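Local structure of alpha-14 giardin (Giardia lamblia, 3CHJ) at residues K142-T154 with V181-A194. The protein binds calcium ions and, in a calcium-dependent way, phospholipids, and may act as a calcium-regulated structural link between the membrane and the underlying axoneme. Sequence-based numbering, arbitrary orientation.
Sequences KYMWAKLINAVAT and VKKDEVSTWIRIFA. With CA (calcium ion), chain B.
The indole of W189 is met obliquely by the methyl of M144, whose CE comes closest at W189 CB, 3.7 Å away; F193 CD1 lies in plane at the edge of the same indole. The W145 indole is on the other side of helix 144-154: A146 CB covers one of its faces near the rim, I149 CD1 sits at its edge, and helices 101-108 and 131-139 pack around it. Across the interface, I190 is a knob in the hole formed by M144, K147, L148 and A151. With CG1 beside the backbone N (chi1 -57°), its two arms divide the work: CD1 reaches the helix backbone, 3.7 Å from L148 N, while CG2 meets A151 CB. A turn later the helices come nearer still, A151 CB lying 3.5 Å from A194 CB, one methyl against another. L148 swings CG anti to its own N (chi1 177°), which carries CD1 over one face of the F193-A194 peptide, 3.7 Å from A194 N. At the other end the bent chain of M144 puts SD 4.0 Å from V186 CG1 and also against V181. The K147 aliphatic chain runs across V186, with CD 3.7 Å from V186 CG1, before its amine turns back to the carbonyl of D141. The contact is thus entirely apolar, between helices crossing at -43°. Near the N-terminal end of helix 186-194, E185 OE1 binds the calcium ion at 2.5 Å and accepts K182 N from above the carboxylate plane; A175, T178, G180 and E224 also bind this ion, and K174 forms a salt bridge to E185 OE2. Knob-into-hole packing therefore joins helix 144-154 to the helix that follows a calcium-binding loop in this all-helical annexin fold.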
loop_
_atom_site.group_PDB
_atom_site.type_symbol
_atom_site.label_atom_id
_atom_site.label_comp_id
_atom_site.label_asym_id
_atom_site.label_seq_id
_atom_site.Cartn_x
_atom_site.Cartn_y
_atom_site.Cartn_z
ATOM N N LYS A 142 18.142 -7.274 11.180
ATOM C CA LYS A 142 17.991 -7.822 12.539
ATOM C C LYS A 142 16.505 -8.054 12.867
ATOM O O LYS A 142 16.110 -9.146 13.304
ATOM C CB LYS A 142 18.632 -6.884 13.568
ATOM C CG LYS A 142 18.367 -7.238 15.031
ATOM C CD LYS A 142 19.128 -6.274 15.941
ATOM C CE LYS A 142 18.803 -6.515 17.412
ATOM N NZ LYS A 142 19.740 -7.503 18.005
ATOM N N TYR A 143 15.684 -7.025 12.664
ATOM C CA TYR A 143 14.265 -7.126 12.995
ATOM C C TYR A 143 13.572 -8.045 12.018
ATOM O O TYR A 143 13.942 -8.091 10.839
ATOM C CB TYR A 143 13.575 -5.757 12.984
ATOM C CG TYR A 143 14.210 -4.849 13.994
ATOM C CD1 TYR A 143 15.023 -3.797 13.595
ATOM C CD2 TYR A 143 14.056 -5.115 15.352
ATOM C CE1 TYR A 143 15.645 -2.981 14.522
ATOM C CE2 TYR A 143 14.689 -4.319 16.298
ATOM C CZ TYR A 143 15.473 -3.265 15.874
ATOM O OH TYR A 143 16.088 -2.477 16.812
ATOM N N MET A 144 12.584 -8.777 12.515
ATOM C CA MET A 144 11.780 -9.646 11.639
ATOM C C MET A 144 11.106 -8.895 10.479
ATOM O O MET A 144 11.083 -9.404 9.358
ATOM C CB MET A 144 10.752 -10.458 12.444
ATOM C CG MET A 144 11.424 -11.546 13.289
ATOM S SD MET A 144 12.263 -12.818 12.302
ATOM C CE MET A 144 10.888 -13.692 11.570
ATOM N N TRP A 145 10.602 -7.682 10.718
ATOM C CA TRP A 145 9.977 -6.891 9.633
ATOM C C TRP A 145 11.025 -6.554 8.563
ATOM O O TRP A 145 10.685 -6.481 7.383
ATOM C CB TRP A 145 9.289 -5.610 10.133
ATOM C CG TRP A 145 10.201 -4.612 10.774
ATOM C CD1 TRP A 145 10.429 -4.468 12.113
ATOM C CD2 TRP A 145 11.017 -3.623 10.120
ATOM N NE1 TRP A 145 11.330 -3.452 12.335
ATOM C CE2 TRP A 145 11.716 -2.923 11.128
ATOM C CE3 TRP A 145 11.225 -3.261 8.781
ATOM C CZ2 TRP A 145 12.611 -1.890 10.839
ATOM C CZ3 TRP A 145 12.111 -2.218 8.499
ATOM C CH2 TRP A 145 12.807 -1.560 9.519
ATOM N N ALA A 146 12.271 -6.337 8.991
ATOM C CA ALA A 146 13.379 -6.011 8.086
ATOM C C ALA A 146 13.789 -7.238 7.305
ATOM O O ALA A 146 13.961 -7.146 6.093
ATOM C CB ALA A 146 14.585 -5.396 8.886
ATOM N N LYS A 147 13.894 -8.389 7.974
ATOM C CA LYS A 147 14.206 -9.631 7.255
ATOM C C LYS A 147 13.118 -9.885 6.201
ATOM O O LYS A 147 13.406 -10.316 5.079
ATOM C CB LYS A 147 14.278 -10.824 8.207
ATOM C CG LYS A 147 15.416 -10.745 9.198
ATOM C CD LYS A 147 15.452 -11.989 10.086
ATOM C CE LYS A 147 16.550 -11.917 11.126
ATOM N NZ LYS A 147 17.907 -11.972 10.516
ATOM N N LEU A 148 11.864 -9.610 6.569
ATOM C CA LEU A 148 10.743 -9.874 5.680
ATOM C C LEU A 148 10.808 -8.965 4.450
ATOM O O LEU A 148 10.731 -9.463 3.317
ATOM C CB LEU A 148 9.401 -9.730 6.419
ATOM C CG LEU A 148 8.164 -9.928 5.549
ATOM C CD1 LEU A 148 8.126 -11.347 4.968
ATOM C CD2 LEU A 148 6.943 -9.645 6.363
ATOM N N ILE A 149 10.916 -7.643 4.643
ATOM C CA ILE A 149 10.951 -6.757 3.467
ATOM C C ILE A 149 12.230 -6.945 2.628
ATOM O O ILE A 149 12.173 -6.792 1.417
ATOM C CB ILE A 149 10.680 -5.272 3.769
ATOM C CG1 ILE A 149 11.831 -4.653 4.587
ATOM C CG2 ILE A 149 9.317 -5.126 4.437
ATOM C CD1 ILE A 149 11.688 -3.115 4.767
ATOM N N ASN A 150 13.363 -7.274 3.263
ATOM C CA ASN A 150 14.572 -7.575 2.487
ATOM C C ASN A 150 14.363 -8.812 1.615
ATOM O O ASN A 150 14.794 -8.842 0.435
ATOM C CB ASN A 150 15.776 -7.810 3.407
ATOM C CG ASN A 150 16.287 -6.537 4.042
ATOM O OD1 ASN A 150 16.141 -5.430 3.486
ATOM N ND2 ASN A 150 16.892 -6.676 5.204
ATOM N N ALA A 151 13.721 -9.839 2.170
ATOM C CA ALA A 151 13.472 -11.054 1.396
ATOM C C ALA A 151 12.548 -10.762 0.212
ATOM O O ALA A 151 12.709 -11.293 -0.901
ATOM C CB ALA A 151 12.888 -12.130 2.276
ATOM N N VAL A 152 11.524 -9.962 0.455
ATOM C CA VAL A 152 10.609 -9.590 -0.605
ATOM C C VAL A 152 11.297 -8.710 -1.658
ATOM O O VAL A 152 11.115 -8.917 -2.866
ATOM C CB VAL A 152 9.365 -8.885 -0.015
ATOM C CG1 VAL A 152 8.523 -8.222 -1.097
ATOM C CG2 VAL A 152 8.555 -9.893 0.787
ATOM N N ALA A 153 12.090 -7.743 -1.200
ATOM C CA ALA A 153 12.755 -6.818 -2.119
ATOM C C ALA A 153 13.670 -7.520 -3.116
ATOM O O ALA A 153 13.792 -7.050 -4.235
ATOM C CB ALA A 153 13.522 -5.725 -1.356
ATOM N N THR A 154 14.293 -8.634 -2.720
ATOM C CA THR A 154 15.283 -9.312 -3.573
ATOM C C THR A 154 14.865 -10.687 -4.085
ATOM O O THR A 154 15.583 -11.285 -4.897
ATOM C CB THR A 154 16.624 -9.456 -2.830
ATOM O OG1 THR A 154 16.428 -10.242 -1.645
ATOM C CG2 THR A 154 17.165 -8.083 -2.449
ATOM N N VAL A 181 10.120 -15.237 18.845
ATOM C CA VAL A 181 10.661 -15.886 17.654
ATOM C C VAL A 181 11.979 -16.546 18.031
ATOM O O VAL A 181 12.970 -15.856 18.301
ATOM C CB VAL A 181 10.893 -14.874 16.497
ATOM C CG1 VAL A 181 11.480 -15.563 15.282
ATOM C CG2 VAL A 181 9.580 -14.146 16.138
ATOM N N LYS A 182 11.976 -17.872 18.065
ATOM C CA LYS A 182 13.188 -18.644 18.335
ATOM C C LYS A 182 14.091 -18.677 17.104
ATOM O O LYS A 182 13.635 -18.457 15.983
ATOM C CB LYS A 182 12.839 -20.064 18.801
ATOM C CG LYS A 182 11.840 -20.123 19.962
ATOM C CD LYS A 182 12.336 -19.367 21.182
ATOM C CE LYS A 182 11.442 -19.620 22.382
ATOM N NZ LYS A 182 11.884 -18.804 23.555
ATOM N N LYS A 183 15.373 -18.962 17.321
ATOM C CA LYS A 183 16.353 -18.955 16.238
ATOM C C LYS A 183 15.977 -19.865 15.066
ATOM O O LYS A 183 16.199 -19.509 13.903
ATOM C CB LYS A 183 17.756 -19.295 16.772
ATOM C CG LYS A 183 17.813 -20.553 17.636
ATOM C CD LYS A 183 19.252 -21.004 17.909
ATOM C CE LYS A 183 19.272 -22.406 18.493
ATOM N NZ LYS A 183 18.470 -23.356 17.671
ATOM N N ASP A 184 15.395 -21.024 15.378
ATOM C CA ASP A 184 15.029 -22.028 14.379
ATOM C C ASP A 184 13.727 -21.659 13.671
ATOM O O ASP A 184 13.361 -22.276 12.667
ATOM C CB ASP A 184 14.871 -23.407 15.042
ATOM C CG ASP A 184 13.713 -23.452 16.038
ATOM O OD1 ASP A 184 13.759 -22.697 17.030
ATOM O OD2 ASP A 184 12.760 -24.249 15.840
ATOM N N GLU A 185 13.037 -20.647 14.197
ATOM C CA GLU A 185 11.751 -20.218 13.650
ATOM C C GLU A 185 11.857 -19.085 12.625
ATOM O O GLU A 185 10.925 -18.870 11.843
ATOM C CB GLU A 185 10.810 -19.816 14.787
ATOM C CG GLU A 185 10.560 -21.006 15.742
ATOM C CD GLU A 185 9.848 -20.668 17.034
ATOM O OE1 GLU A 185 9.530 -19.488 17.299
ATOM O OE2 GLU A 185 9.608 -21.618 17.816
ATOM N N VAL A 186 12.984 -18.374 12.626
ATOM C CA VAL A 186 13.158 -17.221 11.726
ATOM C C VAL A 186 12.921 -17.651 10.289
ATOM O O VAL A 186 12.120 -17.046 9.559
ATOM C CB VAL A 186 14.563 -16.585 11.861
ATOM C CG1 VAL A 186 14.780 -15.515 10.801
ATOM C CG2 VAL A 186 14.742 -15.988 13.248
ATOM N N SER A 187 13.605 -18.724 9.886
ATOM C CA SER A 187 13.484 -19.231 8.532
ATOM C C SER A 187 12.059 -19.615 8.133
ATOM O O SER A 187 11.654 -19.371 7.006
ATOM C CB SER A 187 14.461 -20.396 8.304
ATOM O OG SER A 187 14.121 -21.503 9.108
ATOM N N THR A 188 11.300 -20.219 9.046
ATOM C CA THR A 188 9.909 -20.594 8.760
ATOM C C THR A 188 9.056 -19.365 8.422
ATOM O O THR A 188 8.321 -19.332 7.421
ATOM C CB THR A 188 9.304 -21.305 9.978
ATOM O OG1 THR A 188 10.107 -22.463 10.282
ATOM C CG2 THR A 188 7.864 -21.707 9.742
ATOM N N TRP A 189 9.157 -18.357 9.274
ATOM C CA TRP A 189 8.340 -17.168 9.078
ATOM C C TRP A 189 8.681 -16.454 7.777
ATOM O O TRP A 189 7.794 -15.990 7.056
ATOM C CB TRP A 189 8.520 -16.207 10.237
ATOM C CG TRP A 189 7.806 -16.593 11.518
ATOM C CD1 TRP A 189 8.387 -16.940 12.704
ATOM C CD2 TRP A 189 6.388 -16.621 11.742
ATOM N NE1 TRP A 189 7.423 -17.167 13.663
ATOM C CE2 TRP A 189 6.186 -17.019 13.087
ATOM C CE3 TRP A 189 5.268 -16.373 10.929
ATOM C CZ2 TRP A 189 4.900 -17.143 13.647
ATOM C CZ3 TRP A 189 3.987 -16.508 11.473
ATOM C CH2 TRP A 189 3.814 -16.900 12.825
ATOM N N ILE A 190 9.973 -16.339 7.493
ATOM C CA ILE A 190 10.398 -15.634 6.284
ATOM C C ILE A 190 10.056 -16.417 5.019
ATOM O O ILE A 190 9.551 -15.863 4.063
ATOM C CB ILE A 190 11.902 -15.251 6.338
ATOM C CG1 ILE A 190 12.193 -14.392 7.576
ATOM C CG2 ILE A 190 12.334 -14.537 5.051
ATOM C CD1 ILE A 190 11.403 -13.071 7.656
ATOM N N ARG A 191 10.301 -17.725 5.037
ATOM C CA ARG A 191 9.999 -18.536 3.876
ATOM C C ARG A 191 8.513 -18.425 3.500
ATOM O O ARG A 191 8.165 -18.189 2.346
ATOM C CB ARG A 191 10.414 -19.995 4.116
ATOM C CG ARG A 191 10.085 -20.892 2.939
ATOM C CD ARG A 191 10.621 -22.324 3.084
ATOM N NE ARG A 191 10.044 -23.051 4.213
ATOM C CZ ARG A 191 10.635 -23.207 5.391
ATOM N NH1 ARG A 191 11.833 -22.695 5.605
ATOM N NH2 ARG A 191 10.027 -23.886 6.353
ATOM N N ILE A 192 7.636 -18.568 4.495
ATOM C CA ILE A 192 6.213 -18.543 4.199
ATOM C C ILE A 192 5.784 -17.149 3.744
ATOM O O ILE A 192 5.183 -16.976 2.674
ATOM C CB ILE A 192 5.389 -18.986 5.411
ATOM C CG1 ILE A 192 5.687 -20.472 5.733
ATOM C CG2 ILE A 192 3.908 -18.794 5.120
ATOM C CD1 ILE A 192 5.175 -20.914 7.103
ATOM N N PHE A 193 6.101 -16.143 4.549
ATOM C CA PHE A 193 5.529 -14.835 4.278
ATOM C C PHE A 193 6.214 -14.080 3.150
ATOM O O PHE A 193 5.569 -13.242 2.481
ATOM C CB PHE A 193 5.458 -14.001 5.560
ATOM C CG PHE A 193 4.338 -14.422 6.477
ATOM C CD1 PHE A 193 4.428 -15.600 7.239
ATOM C CD2 PHE A 193 3.168 -13.654 6.567
ATOM C CE1 PHE A 193 3.368 -16.002 8.063
ATOM C CE2 PHE A 193 2.112 -14.063 7.393
ATOM C CZ PHE A 193 2.209 -15.201 8.139
ATOM N N ALA A 194 7.484 -14.400 2.888
ATOM C CA ALA A 194 8.193 -13.725 1.795
ATOM C C ALA A 194 8.139 -14.454 0.460
ATOM O O ALA A 194 8.241 -13.803 -0.588
ATOM C CB ALA A 194 9.648 -13.460 2.159
HETATM CA CA CA B . 7.568 -18.578 18.566
#